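Local structure of ABC transporter, substrate binding protein (Aeropyrum pernix, 3EAF) at residues 18-23 against 287-292; 132-137 against 250-255; 211-216 against 240-245; 217-220 against 225-228; 233-238 against 353-358. The protein probably captures a small solute outside the cell for an ABC transporter, as a periplasmic-binding-protein-type receptor, and also binds a magnesium ion. One frame throughout, in Å; residues are numbered along the deposited sequence.

Contact 1: residues 18-23 against 287-292; sequences SDVGKG and NLRVVQ
Val-20 and Arg-289 meet because both set a first branch anti to the carbonyl carbon, Val-20 CG1 at chi1 -66° and Arg-289 CG beside its own backbone N; the arginine chain then bends at chi2 (-42°) and lays its far end past the valine. Val-20 CG1 comes to 3.4 Å from Arg-289 NE, lying over one face of the guanidinium toward its rim. Leu-288 CD2 lies over the opposite face, while the amide of Gln-292 occupies the edge. There Arg-289 NH1 donates to Gln-292 OE1 at 2.7 Å, in the amide plane and on a lone pair. With NE in a salt bridge to Asp-236 and NH1 also bonded to Val-232 O, the rotation of the group is well defined.

The nearest CA atoms across the segments are those of Gly-23 and Arg-289, 4.7 Å apart. The glycine has no side chain to intervene, and Gly-23 O receives a CA-H...O contact from Val-290 CA at 3.4 Å. Asn-287 is the N-cap of the second helix, its OD1 accepting from Val-290 N at 3.1 Å.

The short axes approach to 8.1 Å at a crossing angle of -61°. Helix 267-278 packs on Val-290 through Ile-272, and Ile-209 of helix 209-222 touches Val-20, so the pair of helices 18-38 and 288-304 is flanked by two further helices.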
# COMPACT_ATOMS: atom_id res chain seq x y z
N SER A 18 2.57 -1.42 12.87
CA SER A 18 3.18 -0.11 13.12
C SER A 18 4.62 -0.02 12.59
O SER A 18 5.15 1.08 12.43
CB SER A 18 3.10 0.29 14.60
OG SER A 18 3.70 -0.68 15.44
N ASP A 19 5.24 -1.17 12.30
CA ASP A 19 6.53 -1.20 11.59
C ASP A 19 6.48 -0.35 10.31
O ASP A 19 7.45 0.34 9.97
CB ASP A 19 7.00 -2.64 11.31
CG ASP A 19 5.96 -3.51 10.56
OD1 ASP A 19 4.85 -3.02 10.22
OD2 ASP A 19 6.25 -4.70 10.33
N VAL A 20 5.34 -0.39 9.61
CA VAL A 20 5.11 0.42 8.41
C VAL A 20 4.09 1.55 8.65
O VAL A 20 4.04 2.54 7.90
CB VAL A 20 4.69 -0.47 7.19
CG1 VAL A 20 5.83 -1.39 6.78
CG2 VAL A 20 3.43 -1.29 7.50
N GLY A 21 3.29 1.39 9.71
CA GLY A 21 2.20 2.32 10.03
C GLY A 21 2.63 3.68 10.56
O GLY A 21 1.98 4.69 10.27
N LYS A 22 3.70 3.70 11.35
CA LYS A 22 4.23 4.95 11.91
C LYS A 22 4.62 5.93 10.81
O LYS A 22 4.22 7.09 10.85
CB LYS A 22 5.43 4.67 12.81
CG LYS A 22 5.10 4.05 14.16
CD LYS A 22 6.40 3.79 14.93
CE LYS A 22 6.15 3.08 16.26
NZ LYS A 22 5.65 4.01 17.33
N GLY A 23 5.39 5.46 9.83
CA GLY A 23 5.82 6.28 8.69
C GLY A 23 4.64 6.78 7.88
O GLY A 23 4.59 7.96 7.52
N ASN A 287 10.88 8.58 3.97
CA ASN A 287 11.08 7.25 3.39
C ASN A 287 9.83 6.82 2.62
O ASN A 287 8.86 7.57 2.56
CB ASN A 287 11.44 6.24 4.49
CG ASN A 287 10.42 6.21 5.63
OD1 ASN A 287 9.21 6.14 5.41
ND2 ASN A 287 10.92 6.27 6.85
N LEU A 288 9.86 5.62 2.05
CA LEU A 288 8.70 5.08 1.31
C LEU A 288 7.38 5.13 2.09
O LEU A 288 6.33 5.46 1.53
CB LEU A 288 8.99 3.64 0.87
CG LEU A 288 7.81 2.85 0.30
CD1 LEU A 288 7.36 3.44 -1.04
CD2 LEU A 288 8.16 1.37 0.18
N ARG A 289 7.42 4.82 3.39
CA ARG A 289 6.20 4.78 4.21
C ARG A 289 5.59 6.16 4.33
O ARG A 289 4.37 6.33 4.24
CB ARG A 289 6.48 4.18 5.59
CG ARG A 289 7.14 2.79 5.58
CD ARG A 289 6.53 1.88 4.51
NE ARG A 289 7.26 0.62 4.37
CZ ARG A 289 7.01 -0.30 3.44
NH1 ARG A 289 6.04 -0.10 2.55
NH2 ARG A 289 7.72 -1.41 3.41
N VAL A 290 6.45 7.16 4.53
CA VAL A 290 6.06 8.56 4.52
C VAL A 290 5.41 8.94 3.18
O VAL A 290 4.37 9.60 3.15
CB VAL A 290 7.27 9.49 4.85
CG1 VAL A 290 6.87 10.97 4.79
CG2 VAL A 290 7.83 9.15 6.24
N VAL A 291 6.02 8.51 2.07
CA VAL A 291 5.43 8.73 0.75
C VAL A 291 4.01 8.14 0.66
O VAL A 291 3.09 8.78 0.18
CB VAL A 291 6.32 8.17 -0.39
CG1 VAL A 291 5.65 8.35 -1.75
CG2 VAL A 291 7.70 8.83 -0.37
N GLN A 292 3.84 6.91 1.16
CA GLN A 292 2.57 6.20 1.06
C GLN A 292 1.44 6.93 1.78
O GLN A 292 0.30 6.97 1.28
CB GLN A 292 2.70 4.75 1.56
CG GLN A 292 3.58 3.91 0.64
CD GLN A 292 3.69 2.47 1.08
OE1 GLN A 292 4.64 2.10 1.75
NE2 GLN A 292 2.74 1.65 0.68

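Contact 2: residues 132-137 against 250-255; sequences LAFLAS and KVFGIS
Residues 132-137 of helix 124-139 face strand 251-255 with the nearest CA atoms, Leu-135 CA and Phe-252 CA, 9.1 Å apart, a spacing that side chains alone bridge. Phe-134 sends its ring across with CG anti to the backbone N (chi1 160°), and its side chain crosses that of Phe-252 at about a right angle. Phe-134 CE2 lies over one face of the Phe-252 ring, toward the rim, 3.7 Å from CD1 of Phe-252; Phe-134 CZ is equally close, 3.7 Å, to Phe-252 CE1. The ring centroids are 5.2 Å apart and the planes meet at 58°, an oblique pairing. Leu-135 adds CD1, 4.2 Å from Phe-252 CD2, reaching there through an unusual first torsion of -111°, away from any staggered position.

On the helix itself, Ser-137 OG bonds to Ala-133 O at 3.1 Å, and Ser-137 N reaches the same oxygen from the other face of the carbonyl. Phe-369 meets the Phe-134 ring edge-to-face, and Leu-229 of the neighbouring strand touches both Leu-135 and Phe-252, extending the apolar layer. A helix laid by its aromatic and leucine side chains on one face of a largely parallel sheet is the layered alpha/beta packing of a Rossmann-like lobe, as in the periplasmic binding proteins.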
# COMPACT_ATOMS: atom_id res chain seq x y z
N LEU A 132 5.85 -11.08 -9.68
CA LEU A 132 6.16 -12.48 -9.99
C LEU A 132 6.51 -12.67 -11.47
O LEU A 132 7.35 -13.51 -11.80
CB LEU A 132 4.99 -13.39 -9.58
CG LEU A 132 4.80 -13.53 -8.06
CD1 LEU A 132 3.41 -14.08 -7.74
CD2 LEU A 132 5.91 -14.38 -7.42
N ALA A 133 5.85 -11.90 -12.34
CA ALA A 133 6.19 -11.83 -13.76
C ALA A 133 7.61 -11.32 -13.95
O ALA A 133 8.36 -11.84 -14.79
CB ALA A 133 5.19 -10.93 -14.51
N PHE A 134 7.98 -10.30 -13.17
CA PHE A 134 9.37 -9.82 -13.13
C PHE A 134 10.33 -10.98 -12.82
O PHE A 134 11.32 -11.17 -13.54
CB PHE A 134 9.57 -8.69 -12.11
CG PHE A 134 11.02 -8.52 -11.70
CD1 PHE A 134 11.90 -7.78 -12.49
CD2 PHE A 134 11.51 -9.15 -10.56
CE1 PHE A 134 13.24 -7.66 -12.14
CE2 PHE A 134 12.85 -9.04 -10.21
CZ PHE A 134 13.71 -8.29 -10.99
N LEU A 135 10.03 -11.74 -11.77
CA LEU A 135 10.86 -12.88 -11.36
C LEU A 135 10.97 -13.93 -12.46
O LEU A 135 12.06 -14.41 -12.76
CB LEU A 135 10.29 -13.53 -10.09
CG LEU A 135 11.03 -13.46 -8.75
CD1 LEU A 135 11.68 -12.12 -8.48
CD2 LEU A 135 10.07 -13.83 -7.62
N ALA A 136 9.83 -14.27 -13.06
CA ALA A 136 9.77 -15.31 -14.09
C ALA A 136 10.54 -14.92 -15.35
O ALA A 136 11.21 -15.76 -15.95
CB ALA A 136 8.32 -15.65 -14.42
N SER A 137 10.45 -13.65 -15.74
CA SER A 137 11.10 -13.16 -16.95
C SER A 137 12.60 -12.95 -16.76
O SER A 137 13.40 -13.18 -17.67
CB SER A 137 10.44 -11.87 -17.42
OG SER A 137 9.10 -12.12 -17.80
N LYS A 250 19.55 -11.20 -3.14
CA LYS A 250 18.52 -12.25 -3.19
C LYS A 250 17.12 -11.86 -2.72
O LYS A 250 16.27 -12.73 -2.52
CB LYS A 250 18.97 -13.48 -2.38
CG LYS A 250 20.26 -14.13 -2.86
CD LYS A 250 20.50 -15.47 -2.19
CE LYS A 250 20.97 -15.34 -0.76
NZ LYS A 250 21.35 -16.69 -0.23
N VAL A 251 16.87 -10.56 -2.52
CA VAL A 251 15.55 -10.10 -2.07
C VAL A 251 15.06 -8.94 -2.95
O VAL A 251 15.84 -8.06 -3.32
CB VAL A 251 15.53 -9.67 -0.58
CG1 VAL A 251 14.10 -9.38 -0.11
CG2 VAL A 251 16.16 -10.75 0.32
N PHE A 252 13.77 -8.97 -3.27
CA PHE A 252 13.16 -7.94 -4.09
C PHE A 252 11.88 -7.43 -3.43
O PHE A 252 11.13 -8.21 -2.83
CB PHE A 252 12.83 -8.49 -5.49
CG PHE A 252 14.06 -8.87 -6.30
CD1 PHE A 252 14.65 -7.95 -7.16
CD2 PHE A 252 14.61 -10.15 -6.19
CE1 PHE A 252 15.77 -8.29 -7.91
CE2 PHE A 252 15.74 -10.50 -6.93
CZ PHE A 252 16.32 -9.57 -7.78
N GLY A 253 11.64 -6.13 -3.54
CA GLY A 253 10.43 -5.52 -3.01
C GLY A 253 9.62 -4.88 -4.11
O GLY A 253 10.18 -4.32 -5.06
N ILE A 254 8.31 -4.97 -3.99
CA ILE A 254 7.41 -4.28 -4.90
C ILE A 254 7.09 -2.91 -4.31
O ILE A 254 6.97 -2.77 -3.09
CB ILE A 254 6.10 -5.09 -5.11
CG1 ILE A 254 6.39 -6.48 -5.68
CG2 ILE A 254 5.10 -4.33 -6.00
CD1 ILE A 254 5.20 -7.44 -5.62
N SER A 255 6.95 -1.90 -5.17
CA SER A 255 6.41 -0.62 -4.75
C SER A 255 5.79 0.10 -5.94
O SER A 255 6.45 0.28 -6.96
CB SER A 255 7.48 0.26 -4.11
OG SER A 255 6.94 1.52 -3.76

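Contact 3: residues 211-216 against 240-245; sequences SCSLLG and PQLIGE
The CA atoms of Ser-213 and Ile-243 are the nearest across the segments, 4.9 Å apart, and van der Waals packing carries the contact between them. Ser-213 CB rests against Leu-242 CB at 3.6 Å. Its hydroxyl lies alongside the same leucine, with Ser-213 OG 3.8 Å from Leu-242 CD1, but its hydrogen bond goes back along its own helix to Ile-209 O. Ile-243 divides its branches between two helical positions: with chi1 at -65°, CG1 is anti to the carbonyl carbon and touches Ser-213 CA at 3.7 Å, whereas CG2, anti to the backbone N, reaches Gly-216 C at 4.0 Å. Gly-216 presents bare backbone to that methyl.

In the fold, helix 209-222 links the parallel strands 202-205 and 227-230, and helix 239-243 comes between strands 227-230 and 251-255, so the two belong to successive beta-alpha-beta crossovers and lie side by side. Pro-240 and Ile-243 also touch Leu-357 in the sheet, and Leu-215 faces helix 185-196.

Backbone hydrogen bonding governs the end of the short helix. Gly-244 N donates to Pro-240 O at 3.0 Å, and Gly-244 then leaves helical geometry with a positive phi of 82°, where a CB would press on the preceding carbonyl oxygen. Polar contact with helix 209-222 comes one turn on: Arg-217 NE donates to Leu-242 O, and NH2 makes a weak bond to Gln-241 O.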
# COMPACT_ATOMS: atom_id res chain seq x y z
N SER A 211 8.15 -9.49 9.73
CA SER A 211 8.25 -10.93 9.47
C SER A 211 8.92 -11.25 8.13
O SER A 211 9.64 -12.25 8.04
CB SER A 211 6.88 -11.61 9.59
OG SER A 211 5.95 -11.04 8.69
N CYS A 212 8.70 -10.42 7.11
CA CYS A 212 9.39 -10.60 5.82
C CYS A 212 10.90 -10.61 5.99
O CYS A 212 11.59 -11.45 5.43
CB CYS A 212 9.02 -9.50 4.83
SG CYS A 212 7.38 -9.65 4.09
N SER A 213 11.41 -9.65 6.75
CA SER A 213 12.85 -9.54 6.99
C SER A 213 13.41 -10.70 7.83
O SER A 213 14.47 -11.24 7.52
CB SER A 213 13.18 -8.20 7.64
OG SER A 213 12.75 -7.14 6.81
N LEU A 214 12.68 -11.08 8.88
CA LEU A 214 13.04 -12.25 9.68
C LEU A 214 13.14 -13.51 8.82
O LEU A 214 14.05 -14.33 9.01
CB LEU A 214 12.03 -12.47 10.81
CG LEU A 214 12.11 -11.56 12.05
CD1 LEU A 214 10.96 -11.89 12.97
CD2 LEU A 214 13.43 -11.72 12.78
N LEU A 215 12.21 -13.65 7.88
CA LEU A 215 12.17 -14.79 6.96
C LEU A 215 13.35 -14.77 5.99
O LEU A 215 14.01 -15.79 5.80
CB LEU A 215 10.85 -14.81 6.17
CG LEU A 215 10.63 -15.98 5.20
CD1 LEU A 215 10.42 -17.29 5.94
CD2 LEU A 215 9.45 -15.69 4.26
N GLY A 216 13.61 -13.62 5.37
CA GLY A 216 14.77 -13.47 4.50
C GLY A 216 16.07 -13.80 5.22
O GLY A 216 16.93 -14.49 4.67
N PRO A 240 17.91 -3.79 3.97
CA PRO A 240 19.30 -4.27 4.02
C PRO A 240 19.78 -4.57 5.45
O PRO A 240 20.41 -5.60 5.69
CB PRO A 240 20.10 -3.10 3.45
CG PRO A 240 19.12 -2.33 2.62
CD PRO A 240 17.79 -2.50 3.28
N GLN A 241 19.45 -3.68 6.37
CA GLN A 241 19.84 -3.81 7.77
C GLN A 241 19.04 -4.91 8.50
O GLN A 241 19.59 -5.66 9.31
CB GLN A 241 19.70 -2.45 8.47
CG GLN A 241 20.56 -1.29 7.87
CD GLN A 241 20.07 -0.73 6.50
OE1 GLN A 241 18.89 -0.82 6.14
NE2 GLN A 241 21.01 -0.12 5.75
N LEU A 242 17.74 -5.01 8.21
CA LEU A 242 16.89 -6.01 8.86
C LEU A 242 17.13 -7.45 8.38
O LEU A 242 17.04 -8.40 9.17
CB LEU A 242 15.40 -5.65 8.73
CG LEU A 242 14.91 -4.36 9.41
CD1 LEU A 242 13.46 -4.12 9.07
CD2 LEU A 242 15.13 -4.42 10.93
N ILE A 243 17.44 -7.60 7.10
CA ILE A 243 17.70 -8.92 6.51
C ILE A 243 19.16 -9.35 6.72
O ILE A 243 19.43 -10.52 6.98
CB ILE A 243 17.30 -8.97 5.00
CG1 ILE A 243 15.78 -8.78 4.85
CG2 ILE A 243 17.77 -10.27 4.34
CD1 ILE A 243 15.31 -8.47 3.45
N GLY A 244 20.08 -8.40 6.62
CA GLY A 244 21.52 -8.68 6.75
C GLY A 244 22.20 -9.21 5.49
O GLY A 244 21.56 -9.44 4.46
N GLU A 245 23.51 -9.42 5.61
CA GLU A 245 24.40 -9.82 4.52
C GLU A 245 23.98 -11.11 3.81
O GLU A 245 24.23 -11.27 2.61
CB GLU A 245 25.85 -9.89 5.05
CG GLU A 245 26.88 -10.66 4.20
CD GLU A 245 26.93 -12.16 4.52
OE1 GLU A 245 26.96 -12.53 5.73
OE2 GLU A 245 26.97 -12.97 3.57

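Contact 4: residues 217-220 against 225-228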
# COMPACT_ATOMS: atom_id res chain seq x y z
N ARG A 217 16.20 -13.31 6.45
CA ARG A 217 17.38 -13.58 7.27
C ARG A 217 17.48 -15.07 7.61
O ARG A 217 18.57 -15.65 7.53
CB ARG A 217 17.35 -12.73 8.56
CG ARG A 217 18.59 -12.89 9.44
CD ARG A 217 18.55 -11.98 10.68
NE ARG A 217 18.92 -10.59 10.39
CZ ARG A 217 20.17 -10.14 10.31
NH1 ARG A 217 21.20 -10.95 10.47
NH2 ARG A 217 20.39 -8.85 10.06
N ALA A 218 16.36 -15.67 7.97
CA ALA A 218 16.29 -17.11 8.28
C ALA A 218 16.62 -18.00 7.08
O ALA A 218 17.36 -18.98 7.20
CB ALA A 218 14.94 -17.46 8.85
N MSE A 219 16.06 -17.66 5.92
CA MSE A 219 16.30 -18.42 4.71
C MSE A 219 17.80 -18.57 4.47
O MSE A 219 18.30 -19.67 4.23
CB MSE A 219 15.61 -17.77 3.51
CG MSE A 219 14.10 -17.99 3.46
SE MSE A 219 13.20 -16.80 2.20
CE MSE A 219 14.20 -17.25 0.57
N ALA A 220 18.52 -17.45 4.59
CA ALA A 220 19.97 -17.45 4.40
C ALA A 220 20.69 -18.25 5.49
O ALA A 220 21.66 -18.95 5.20
CB ALA A 220 20.49 -16.02 4.34
N ASP A 225 18.57 -21.14 -0.51
CA ASP A 225 19.07 -20.12 -1.44
C ASP A 225 18.08 -19.84 -2.57
O ASP A 225 18.36 -20.06 -3.76
CB ASP A 225 20.46 -20.49 -1.96
CG ASP A 225 21.51 -20.40 -0.87
OD1 ASP A 225 21.41 -19.49 -0.02
OD2 ASP A 225 22.43 -21.25 -0.85
N ALA A 226 16.91 -19.36 -2.17
CA ALA A 226 15.89 -18.91 -3.09
C ALA A 226 15.83 -17.39 -3.06
O ALA A 226 16.29 -16.76 -2.10
CB ALA A 226 14.55 -19.49 -2.68
N PHE A 227 15.27 -16.81 -4.11
CA PHE A 227 14.95 -15.38 -4.13
C PHE A 227 13.69 -15.13 -3.30
O PHE A 227 12.74 -15.91 -3.36
CB PHE A 227 14.71 -14.89 -5.55
CG PHE A 227 15.96 -14.82 -6.40
CD1 PHE A 227 17.06 -14.08 -6.00
CD2 PHE A 227 16.01 -15.48 -7.63
CE1 PHE A 227 18.20 -14.00 -6.79
CE2 PHE A 227 17.16 -15.40 -8.43
CZ PHE A 227 18.25 -14.66 -8.00
N LEU A 228 13.69 -14.05 -2.53
CA LEU A 228 12.50 -13.59 -1.82
C LEU A 228 11.88 -12.37 -2.51
O LEU A 228 12.58 -11.40 -2.79
CB LEU A 228 12.82 -13.28 -0.35
CG LEU A 228 11.76 -12.65 0.56
CD1 LEU A 228 10.49 -13.49 0.68
CD2 LEU A 228 12.34 -12.41 1.94
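Met-219, a selenomethionine, reaches from its helix to Ala-226 and Leu-228 inside a beta-alpha-beta unit, in which helix 209-222 joins strand 202-205 to strand 227-230. The chain leaves CA with CB pointing toward the returning segment, yet CB is still too distant to touch it. CG stands anti to the carbonyl carbon, beside the backbone N, and is 6.2 Å from Leu-228 CB, so it too only carries the chain onward. SE lies nearer, 4.4 Å from Leu-228 CB. At chi3 (56°) the chain bends, and this turn swings CE toward the backbone just before strand 227-230.

The terminal methyl makes the closest approaches. It sits between two apolar side chains, 4.0 Å from Ala-226 CB on the loop and 4.3 Å from Leu-228 CB on the strand. Val-203 of strand 202-205, Met-195 of helix 185-196 and Leu-224 also touch the Met-219 side chain, which places it in the layer between helices and sheet. Phe-227, by strand alternation, points its CB away from the helix, and its ring meets that of Phe-139. The shortest approach of the methyl is to a polar atom: Met-219 CE is 3.4 Å from Ala-226 O.

Contact 5: residues 233-238 against 353-358; sequences WGFDER and FIIKLG
Phe-235 presents a ring edge to Ile-355, whose CG2 lies near the ring plane, 3.7 Å from Phe-235 CE2. Farther round the rim Leu-357 N approaches obliquely, 3.9 Å from Phe-235 CZ. The same CZ of Phe-235 is 4.0 Å from Leu-357 CB. The ring reaches the strand with CG anti to the backbone N (chi1 -169°), and its axis crosses both aliphatic side chains at a slant. Val-251, Tyr-259 and Leu-363 also touch the ring.

The second flat group is the Arg-238 guanidinium, which has the Asp-236 carboxylate at its edge and in its plane. The grip is a bidentate salt bridge, side-on and nearly straight: NE of Arg-238 meets Asp-236 OD1 at 3.1 Å, and NH2 of Arg-238 meets OD2 at 2.7 Å, each with a donor angle of 175°. Asp-236 OD1 also takes Arg-238 N at 2.9 Å, a capping bond in the turn before helix 239-243. These bonds hold the carboxylate roughly coplanar with the guanidinium, edge to edge.

Glu-237 OE2 bonds to Leu-288 N, tying the loop to helix 288-304. A loop leaving the carboxyl end of a parallel strand, here 227-230, is where two-lobed periplasmic binding proteins commonly line the cleft between lobes, and this one is consistent with that position.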
# COMPACT_ATOMS: atom_id res chain seq x y z
N TRP A 233 4.41 -3.65 1.55
CA TRP A 233 4.57 -3.39 2.99
C TRP A 233 5.66 -4.25 3.64
O TRP A 233 5.90 -4.13 4.84
CB TRP A 233 3.24 -3.54 3.74
CG TRP A 233 2.14 -2.63 3.24
CD1 TRP A 233 1.05 -3.00 2.50
CD2 TRP A 233 2.03 -1.21 3.43
NE1 TRP A 233 0.27 -1.90 2.22
CE2 TRP A 233 0.84 -0.79 2.78
CE3 TRP A 233 2.81 -0.25 4.10
CZ2 TRP A 233 0.42 0.54 2.77
CZ3 TRP A 233 2.38 1.07 4.09
CH2 TRP A 233 1.20 1.46 3.44
N GLY A 234 6.32 -5.10 2.85
CA GLY A 234 7.28 -6.08 3.39
C GLY A 234 8.75 -5.74 3.16
O GLY A 234 9.64 -6.48 3.59
N PHE A 235 8.98 -4.60 2.50
CA PHE A 235 10.30 -4.23 2.01
C PHE A 235 10.38 -2.71 1.90
O PHE A 235 9.47 -2.08 1.36
CB PHE A 235 10.52 -4.84 0.62
CG PHE A 235 11.94 -4.76 0.11
CD1 PHE A 235 12.83 -5.82 0.32
CD2 PHE A 235 12.38 -3.65 -0.62
CE1 PHE A 235 14.13 -5.76 -0.17
CE2 PHE A 235 13.69 -3.58 -1.11
CZ PHE A 235 14.56 -4.65 -0.88
N ASP A 236 11.44 -2.13 2.45
CA ASP A 236 11.74 -0.70 2.28
C ASP A 236 13.21 -0.42 2.60
O ASP A 236 14.03 -1.35 2.60
CB ASP A 236 10.77 0.22 3.07
CG ASP A 236 10.82 0.00 4.59
OD1 ASP A 236 11.92 -0.01 5.18
OD2 ASP A 236 9.73 -0.14 5.21
N GLU A 237 13.53 0.84 2.87
CA GLU A 237 14.91 1.31 3.09
C GLU A 237 15.63 0.59 4.24
O GLU A 237 16.86 0.54 4.26
CB GLU A 237 14.93 2.83 3.35
CG GLU A 237 14.47 3.69 2.15
CD GLU A 237 12.97 3.93 2.12
OE1 GLU A 237 12.22 3.26 2.87
OE2 GLU A 237 12.53 4.81 1.35
N ARG A 238 14.86 0.03 5.17
CA ARG A 238 15.40 -0.68 6.34
C ARG A 238 15.80 -2.13 6.04
O ARG A 238 16.52 -2.76 6.82
CB ARG A 238 14.38 -0.69 7.49
CG ARG A 238 14.15 0.67 8.12
CD ARG A 238 12.90 0.65 9.00
NE ARG A 238 11.69 0.44 8.20
CZ ARG A 238 10.45 0.37 8.69
NH1 ARG A 238 10.23 0.50 10.00
NH2 ARG A 238 9.43 0.18 7.87
N PHE A 353 7.05 -0.44 -9.52
CA PHE A 353 8.51 -0.47 -9.47
C PHE A 353 8.95 -1.74 -8.75
O PHE A 353 8.26 -2.23 -7.87
CB PHE A 353 9.08 0.74 -8.73
CG PHE A 353 8.73 2.07 -9.36
CD1 PHE A 353 9.38 2.50 -10.53
CD2 PHE A 353 7.78 2.90 -8.78
CE1 PHE A 353 9.07 3.74 -11.10
CE2 PHE A 353 7.47 4.15 -9.34
CZ PHE A 353 8.11 4.56 -10.51
N ILE A 354 10.10 -2.27 -9.14
CA ILE A 354 10.72 -3.37 -8.43
C ILE A 354 12.06 -2.89 -7.90
O ILE A 354 12.84 -2.26 -8.64
CB ILE A 354 10.91 -4.63 -9.33
CG1 ILE A 354 9.55 -5.17 -9.82
CG2 ILE A 354 11.74 -5.71 -8.60
CD1 ILE A 354 8.65 -5.78 -8.75
N ILE A 355 12.34 -3.19 -6.64
CA ILE A 355 13.56 -2.75 -5.98
C ILE A 355 14.33 -3.97 -5.52
O ILE A 355 13.75 -4.90 -4.93
CB ILE A 355 13.25 -1.80 -4.77
CG1 ILE A 355 12.48 -0.56 -5.23
CG2 ILE A 355 14.52 -1.39 -4.03
CD1 ILE A 355 10.97 -0.77 -5.25
N LYS A 356 15.63 -3.97 -5.79
CA LYS A 356 16.49 -5.08 -5.40
C LYS A 356 17.35 -4.73 -4.19
O LYS A 356 17.92 -3.64 -4.11
CB LYS A 356 17.41 -5.47 -6.56
CG LYS A 356 18.31 -6.67 -6.27
CD LYS A 356 19.23 -6.93 -7.45
CE LYS A 356 20.11 -8.14 -7.24
NZ LYS A 356 21.08 -8.24 -8.38
N LEU A 357 17.45 -5.68 -3.27
CA LEU A 357 18.49 -5.64 -2.26
C LEU A 357 19.77 -6.10 -2.95
O LEU A 357 19.97 -7.30 -3.17
CB LEU A 357 18.13 -6.53 -1.07
CG LEU A 357 19.13 -6.72 0.07
CD1 LEU A 357 19.67 -5.38 0.55
CD2 LEU A 357 18.48 -7.48 1.23
N GLY A 358 20.62 -5.14 -3.31
CA GLY A 358 21.81 -5.41 -4.12
C GLY A 358 22.87 -6.26 -3.45
O GLY A 358 22.88 -6.40 -2.22

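Contacts 1 and 5 are joined by a salt bridge, Arg-289 NE to Asp-236 OD2 at 2.7 Å, and by a probable hydrogen bond from Arg-238 NH1 to the backbone Asp-19 O at 2.8 Å, with centres 13 Å apart. Contacts 2 and 5 share a sheet through adjacent strands 251-255 and 352-357, with Gly-253 N 2.8 Å from Ile-355 O and centres 10 Å apart. Contacts 3 and 4 both use helix 209-222, with centres 9 Å apart; contact 4 abuts contact 2 through a Lys-250 to Asp-225 salt bridge. All five lie away from the magnesium site of Glu-325, Asp-340 and Tyr-341. A glycerol about 5 Å from the Val-20 side chain may mark a pocket beside contact 1.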